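Local coordinates for protein ricin B lectin (Clostridium thermocellum, PDB 3VSF) that probably hydrolyses beta-1,3-galactan from the chain end as an exo-beta-1,3-galactanase, joining a family 43 glycosidase domain to a galactose-binding beta-trefoil module, at residues 293-305 and 345-357. Sequence-based numbering, arbitrary orientation.
Sequences IPVQGSSGTSYLY and KIDASSGIISEYI
The flat groups that meet across this contact are the peptide carbonyls of S349, S350 and G351, each met differently by the turn 297-300 and by S302 on the strand after it. S298 N-H donates a hydrogen bond to S349 O at 3.0 Å, in the carbonyl plane and on a lone pair. S299 N-H donates to S350 O at 2.8 Å, tilted 16° from the plane, and G300 N adds a weak bond to the same oxygen. S302 OG donates to G351 O across 2.8 Å, 39° above the carbonyl plane and off the lone pairs; the hydroxyl is set there by lying anti to its own carbonyl carbon (chi1 -61°). Two beta hairpins meet at their turns: 288-296/301-309 forms the first two strands of a four-stranded antiparallel blade of the five-bladed family 43 beta-propeller, and 343-347/352-355 turns through 348-350 and closes with a G1 beta bulge, G351 and I352 both facing D347. The backbones draw close where glycine faces glycine, G297 CA lying 3.7 Å from G351 CA. Beside these polar contacts I353, extended along its CG1 branch, brings CD1 to L304 CB at 3.7 Å and to V295 CG2 at 4.0 Å, crossing the valine nearly at right angles, while P327 of strand 322-330 also touches I353.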
ATOM      1  N   ILE A 293       2.143   7.311  -5.198  1.00 70.16           N
ATOM      2  CA  ILE A 293       2.312   8.739  -5.460  1.00 72.36           C
ATOM      3  C   ILE A 293       2.260   9.589  -4.197  1.00 73.17           C
ATOM      4  O   ILE A 293       1.503   9.298  -3.271  1.00 73.63           O
ATOM      5  CB  ILE A 293       1.259   9.282  -6.452  1.00 76.79           C
ATOM      6  CG1 ILE A 293       0.019   8.384  -6.470  1.00 74.98           C
ATOM      7  CG2 ILE A 293       1.856   9.427  -7.842  1.00 76.76           C
ATOM      8  CD1 ILE A 293      -0.785   8.429  -5.191  1.00 71.65           C
ATOM      9  N   PRO A 294       3.077  10.650  -4.157  1.00 73.90           N
ATOM     10  CA  PRO A 294       3.056  11.622  -3.061  1.00 72.67           C
ATOM     11  C   PRO A 294       1.832  12.526  -3.163  1.00 76.40           C
ATOM     12  O   PRO A 294       1.621  13.154  -4.200  1.00 76.33           O
ATOM     13  CB  PRO A 294       4.328  12.448  -3.296  1.00 73.05           C
ATOM     14  CG  PRO A 294       5.156  11.651  -4.260  1.00 74.82           C
ATOM     15  CD  PRO A 294       4.174  10.913  -5.103  1.00 71.09           C
ATOM     16  N   VAL A 295       1.036  12.583  -2.102  1.00 77.67           N
ATOM     17  CA  VAL A 295      -0.110  13.482  -2.055  1.00 78.56           C
ATOM     18  C   VAL A 295       0.233  14.711  -1.218  1.00 83.25           C
ATOM     19  O   VAL A 295       0.309  14.639   0.008  1.00 82.99           O
ATOM     20  CB  VAL A 295      -1.353  12.790  -1.469  1.00 76.45           C
ATOM     21  CG1 VAL A 295      -2.528  13.752  -1.439  1.00 77.61           C
ATOM     22  CG2 VAL A 295      -1.695  11.548  -2.276  1.00 75.21           C
ATOM     23  N   GLN A 296       0.440  15.837  -1.892  1.00 85.20           N
ATOM     24  CA  GLN A 296       0.887  17.057  -1.230  1.00 84.67           C
ATOM     25  C   GLN A 296      -0.276  17.998  -0.926  1.00 87.68           C
ATOM     26  O   GLN A 296      -1.184  18.166  -1.741  1.00 90.13           O
ATOM     27  CB  GLN A 296       1.938  17.763  -2.090  1.00 85.10           C
ATOM     28  CG  GLN A 296       2.588  18.969  -1.438  1.00 88.02           C
ATOM     29  CD  GLN A 296       3.867  19.383  -2.140  1.00 88.43           C
ATOM     30  OE1 GLN A 296       4.678  18.538  -2.521  1.00 87.76           O
ATOM     31  NE2 GLN A 296       4.051  20.685  -2.323  1.00 89.05           N
ATOM     32  N   GLY A 297      -0.244  18.605   0.257  1.00 89.09           N
ATOM     33  CA  GLY A 297      -1.293  19.516   0.679  1.00 89.62           C
ATOM     34  C   GLY A 297      -0.780  20.633   1.568  1.00 92.55           C
ATOM     35  O   GLY A 297       0.419  20.910   1.605  1.00 92.18           O
ATOM     36  N   SER A 298      -1.696  21.276   2.287  1.00 91.19           N
ATOM     37  CA  SER A 298      -1.346  22.397   3.154  1.00 92.33           C
ATOM     38  C   SER A 298      -0.595  21.946   4.405  1.00 93.70           C
ATOM     39  O   SER A 298       0.333  22.616   4.858  1.00 91.28           O
ATOM     40  CB  SER A 298      -2.603  23.178   3.548  1.00 89.92           C
ATOM     41  OG  SER A 298      -3.541  22.342   4.204  1.00 89.54           O
ATOM     42  N   SER A 299      -1.000  20.808   4.959  1.00 93.30           N
ATOM     43  CA  SER A 299      -0.375  20.276   6.165  1.00 92.52           C
ATOM     44  C   SER A 299       1.010  19.708   5.868  1.00 94.27           C
ATOM     45  O   SER A 299       1.969  19.971   6.595  1.00 95.14           O
ATOM     46  CB  SER A 299      -1.259  19.200   6.796  1.00 92.60           C
ATOM     47  OG  SER A 299      -2.557  19.700   7.063  1.00 95.88           O
ATOM     48  N   GLY A 300       1.108  18.928   4.796  1.00 92.77           N
ATOM     49  CA  GLY A 300       2.367  18.323   4.403  1.00 90.07           C
ATOM     50  C   GLY A 300       2.202  17.371   3.236  1.00 88.70           C
ATOM     51  O   GLY A 300       1.375  17.596   2.352  1.00 90.79           O
ATOM     52  N   THR A 301       2.989  16.301   3.233  1.00 86.86           N
ATOM     53  CA  THR A 301       2.931  15.317   2.158  1.00 83.18           C
ATOM     54  C   THR A 301       2.679  13.908   2.691  1.00 80.56           C
ATOM     55  O   THR A 301       3.385  13.435   3.581  1.00 80.63           O
ATOM     56  CB  THR A 301       4.226  15.315   1.323  1.00 84.01           C
ATOM     57  OG1 THR A 301       4.388  16.590   0.686  1.00 86.64           O
ATOM     58  CG2 THR A 301       4.176  14.228   0.262  1.00 81.63           C
ATOM     59  N   SER A 302       1.664  13.248   2.142  1.00 80.58           N
ATOM     60  CA  SER A 302       1.354  11.869   2.502  1.00 78.81           C
ATOM     61  C   SER A 302       1.406  10.976   1.266  1.00 75.16           C
ATOM     62  O   SER A 302       0.728  11.237   0.275  1.00 77.23           O
ATOM     63  CB  SER A 302      -0.024  11.776   3.160  1.00 75.44           C
ATOM     64  OG  SER A 302      -0.075  12.539   4.351  1.00 81.40           O
ATOM     65  N   TYR A 303       2.212   9.924   1.333  1.00 69.61           N
ATOM     66  CA  TYR A 303       2.374   9.015   0.205  1.00 69.03           C
ATOM     67  C   TYR A 303       1.272   7.960   0.157  1.00 67.68           C
ATOM     68  O   TYR A 303       1.057   7.228   1.121  1.00 66.70           O
ATOM     69  CB  TYR A 303       3.754   8.356   0.246  1.00 69.81           C
ATOM     70  CG  TYR A 303       4.889   9.319  -0.024  1.00 71.90           C
ATOM     71  CD1 TYR A 303       5.571   9.297  -1.233  1.00 70.39           C
ATOM     72  CD2 TYR A 303       5.267  10.262   0.924  1.00 74.43           C
ATOM     73  CE1 TYR A 303       6.605  10.179  -1.486  1.00 73.94           C
ATOM     74  CE2 TYR A 303       6.298  11.147   0.679  1.00 73.94           C
ATOM     75  CZ  TYR A 303       6.964  11.102  -0.528  1.00 76.12           C
ATOM     76  OH  TYR A 303       7.992  11.982  -0.775  1.00 78.53           O
ATOM     77  N   LEU A 304       0.576   7.891  -0.974  1.00 71.13           N
ATOM     78  CA  LEU A 304      -0.525   6.949  -1.145  1.00 69.48           C
ATOM     79  C   LEU A 304      -0.076   5.662  -1.831  1.00 67.58           C
ATOM     80  O   LEU A 304       0.625   5.694  -2.840  1.00 69.52           O
ATOM     81  CB  LEU A 304      -1.661   7.590  -1.944  1.00 68.09           C
ATOM     82  CG  LEU A 304      -2.796   6.656  -2.370  1.00 67.67           C
ATOM     83  CD1 LEU A 304      -3.455   6.015  -1.158  1.00 66.80           C
ATOM     84  CD2 LEU A 304      -3.822   7.402  -3.209  1.00 71.25           C
ATOM     85  N   TYR A 305      -0.491   4.532  -1.271  1.00 67.07           N
ATOM     86  CA  TYR A 305      -0.193   3.229  -1.848  1.00 66.96           C
ATOM     87  C   TYR A 305      -1.398   2.684  -2.604  1.00 69.10           C
ATOM     88  O   TYR A 305      -2.520   2.695  -2.094  1.00 69.63           O
ATOM     89  CB  TYR A 305       0.224   2.242  -0.754  1.00 64.25           C
ATOM     90  CG  TYR A 305       0.095   0.789  -1.157  1.00 61.41           C
ATOM     91  CD1 TYR A 305       1.169   0.102  -1.707  1.00 61.07           C
ATOM     92  CD2 TYR A 305      -1.101   0.105  -0.987  1.00 59.76           C
ATOM     93  CE1 TYR A 305       1.054  -1.226  -2.076  1.00 57.35           C
ATOM     94  CE2 TYR A 305      -1.226  -1.221  -1.354  1.00 59.96           C
ATOM     95  CZ  TYR A 305      -0.146  -1.881  -1.899  1.00 59.34           C
ATOM     96  OH  TYR A 305      -0.267  -3.201  -2.263  1.00 61.46           O
ATOM     97  N   LYS A 345      -9.485   7.429   5.375  1.00 74.95           N
ATOM     98  CA  LYS A 345      -9.943   8.795   5.153  1.00 76.69           C
ATOM     99  C   LYS A 345      -8.859   9.609   4.455  1.00 78.78           C
ATOM    100  O   LYS A 345      -7.692   9.567   4.844  1.00 76.28           O
ATOM    101  CB  LYS A 345     -10.330   9.463   6.473  1.00 78.98           C
ATOM    102  CG  LYS A 345     -11.020  10.806   6.299  1.00 83.60           C
ATOM    103  CD  LYS A 345     -10.346  11.896   7.118  1.00 84.78           C
ATOM    104  CE  LYS A 345     -11.024  13.239   6.904  1.00 86.12           C
ATOM    105  NZ  LYS A 345     -10.351  14.331   7.660  1.00 89.55           N
ATOM    106  N   ILE A 346      -9.251  10.347   3.421  1.00 81.85           N
ATOM    107  CA  ILE A 346      -8.301  11.138   2.647  1.00 80.72           C
ATOM    108  C   ILE A 346      -8.757  12.585   2.486  1.00 83.77           C
ATOM    109  O   ILE A 346      -9.903  12.850   2.124  1.00 84.29           O
ATOM    110  CB  ILE A 346      -8.073  10.532   1.248  1.00 78.44           C
ATOM    111  CG1 ILE A 346      -7.551   9.099   1.363  1.00 80.13           C
ATOM    112  CG2 ILE A 346      -7.106  11.388   0.446  1.00 81.36           C
ATOM    113  CD1 ILE A 346      -7.225   8.460   0.030  1.00 73.00           C
ATOM    114  N   ASP A 347      -7.849  13.517   2.761  1.00 82.57           N
ATOM    115  CA  ASP A 347      -8.107  14.932   2.530  1.00 87.65           C
ATOM    116  C   ASP A 347      -6.996  15.504   1.658  1.00 88.70           C
ATOM    117  O   ASP A 347      -6.017  16.055   2.162  1.00 89.01           O
ATOM    118  CB  ASP A 347      -8.191  15.693   3.855  1.00 89.78           C
ATOM    119  CG  ASP A 347      -8.794  17.078   3.697  1.00 93.21           C
ATOM    120  OD1 ASP A 347      -9.770  17.220   2.929  1.00 93.42           O
ATOM    121  OD2 ASP A 347      -8.293  18.027   4.337  1.00 92.20           O
ATOM    122  N   ALA A 348      -7.152  15.359   0.345  1.00 85.51           N
ATOM    123  CA  ALA A 348      -6.125  15.759  -0.612  1.00 85.91           C
ATOM    124  C   ALA A 348      -5.696  17.214  -0.439  1.00 88.94           C
ATOM    125  O   ALA A 348      -4.536  17.559  -0.670  1.00 88.38           O
ATOM    126  CB  ALA A 348      -6.603  15.510  -2.036  1.00 86.33           C
ATOM    127  N   SER A 349      -6.636  18.061  -0.034  1.00 88.93           N
ATOM    128  CA  SER A 349      -6.357  19.479   0.161  1.00 88.17           C
ATOM    129  C   SER A 349      -5.277  19.704   1.217  1.00 89.32           C
ATOM    130  O   SER A 349      -4.326  20.452   0.994  1.00 89.88           O
ATOM    131  CB  SER A 349      -7.637  20.224   0.546  1.00 91.86           C
ATOM    132  OG  SER A 349      -8.217  19.673   1.715  1.00 93.63           O
ATOM    133  N   SER A 350      -5.428  19.052   2.365  1.00 90.07           N
ATOM    134  CA  SER A 350      -4.478  19.210   3.461  1.00 92.03           C
ATOM    135  C   SER A 350      -3.250  18.321   3.278  1.00 89.89           C
ATOM    136  O   SER A 350      -2.198  18.573   3.862  1.00 90.78           O
ATOM    137  CB  SER A 350      -5.152  18.912   4.804  1.00 91.03           C
ATOM    138  OG  SER A 350      -5.635  17.581   4.848  1.00 91.85           O
ATOM    139  N   GLY A 351      -3.390  17.283   2.459  1.00 89.05           N
ATOM    140  CA  GLY A 351      -2.313  16.335   2.244  1.00 88.34           C
ATOM    141  C   GLY A 351      -2.202  15.355   3.394  1.00 82.10           C
ATOM    142  O   GLY A 351      -1.110  15.093   3.898  1.00 79.76           O
ATOM    143  N   ILE A 352      -3.341  14.814   3.814  1.00 82.17           N
ATOM    144  CA  ILE A 352      -3.384  13.892   4.942  1.00 82.70           C
ATOM    145  C   ILE A 352      -4.098  12.592   4.591  1.00 82.56           C
ATOM    146  O   ILE A 352      -5.225  12.605   4.097  1.00 85.46           O
ATOM    147  CB  ILE A 352      -4.083  14.526   6.162  1.00 83.28           C
ATOM    148  CG1 ILE A 352      -3.299  15.743   6.656  1.00 85.57           C
ATOM    149  CG2 ILE A 352      -4.240  13.504   7.277  1.00 84.90           C
ATOM    150  CD1 ILE A 352      -3.928  16.432   7.847  1.00 87.41           C
ATOM    151  N   ILE A 353      -3.433  11.470   4.850  1.00 79.25           N
ATOM    152  CA  ILE A 353      -4.029  10.157   4.637  1.00 78.84           C
ATOM    153  C   ILE A 353      -3.941   9.330   5.916  1.00 74.92           C
ATOM    154  O   ILE A 353      -2.855   8.922   6.328  1.00 73.94           O
ATOM    155  CB  ILE A 353      -3.337   9.396   3.490  1.00 77.57           C
ATOM    156  CG1 ILE A 353      -3.229  10.282   2.247  1.00 77.15           C
ATOM    157  CG2 ILE A 353      -4.089   8.111   3.174  1.00 72.35           C
ATOM    158  CD1 ILE A 353      -2.505   9.625   1.090  1.00 74.72           C
ATOM    159  N   SER A 354      -5.088   9.087   6.543  1.00 74.21           N
ATOM    160  CA  SER A 354      -5.117   8.357   7.805  1.00 73.95           C
ATOM    161  C   SER A 354      -6.262   7.352   7.866  1.00 74.25           C
ATOM    162  O   SER A 354      -6.984   7.152   6.888  1.00 74.92           O
ATOM    163  CB  SER A 354      -5.217   9.329   8.983  1.00 76.58           C
ATOM    164  OG  SER A 354      -6.433  10.056   8.943  1.00 81.92           O
ATOM    165  N   GLU A 355      -6.417   6.724   9.027  1.00 71.60           N
ATOM    166  CA  GLU A 355      -7.460   5.728   9.233  1.00 73.41           C
ATOM    167  C   GLU A 355      -8.805   6.393   9.503  1.00 73.86           C
ATOM    168  O   GLU A 355      -8.867   7.464  10.107  1.00 74.17           O
ATOM    169  CB  GLU A 355      -7.092   4.811  10.401  1.00 69.89           C
ATOM    170  CG  GLU A 355      -8.110   3.717  10.685  1.00 70.54           C
ATOM    171  CD  GLU A 355      -7.746   2.882  11.896  1.00 70.24           C
ATOM    172  OE1 GLU A 355      -8.334   1.792  12.066  1.00 67.30           O
ATOM    173  OE2 GLU A 355      -6.876   3.314  12.681  1.00 68.64           O
ATOM    174  N   TYR A 356      -9.879   5.756   9.048  1.00 72.62           N
ATOM    175  CA  TYR A 356     -11.222   6.236   9.338  1.00 71.45           C
ATOM    176  C   TYR A 356     -11.841   5.444  10.481  1.00 75.61           C
ATOM    177  O   TYR A 356     -12.089   4.246  10.355  1.00 76.32           O
ATOM    178  CB  TYR A 356     -12.116   6.151   8.099  1.00 73.25           C
ATOM    179  CG  TYR A 356     -13.580   6.386   8.398  1.00 72.52           C
ATOM    180  CD1 TYR A 356     -14.051   7.656   8.709  1.00 73.00           C
ATOM    181  CD2 TYR A 356     -14.492   5.338   8.371  1.00 70.43           C
ATOM    182  CE1 TYR A 356     -15.389   7.875   8.985  1.00 69.64           C
ATOM    183  CE2 TYR A 356     -15.832   5.548   8.646  1.00 72.34           C
ATOM    184  CZ  TYR A 356     -16.274   6.819   8.953  1.00 72.50           C
ATOM    185  OH  TYR A 356     -17.606   7.033   9.227  1.00 70.63           O
ATOM    186  N   ILE A 357     -12.083   6.122  11.598  1.00 75.62           N
ATOM    187  CA  ILE A 357     -12.696   5.486  12.757  1.00 73.05           C
ATOM    188  C   ILE A 357     -14.203   5.717  12.758  1.00 75.42           C
ATOM    189  O   ILE A 357     -14.663   6.840  12.974  1.00 76.57           O
ATOM    190  CB  ILE A 357     -12.104   6.009  14.082  1.00 73.59           C
ATOM    191  CG1 ILE A 357     -10.598   5.744  14.150  1.00 71.55           C
ATOM    192  CG2 ILE A 357     -12.806   5.366  15.266  1.00 75.13           C
ATOM    193  CD1 ILE A 357      -9.755   6.758  13.401  1.00 74.93           C
TER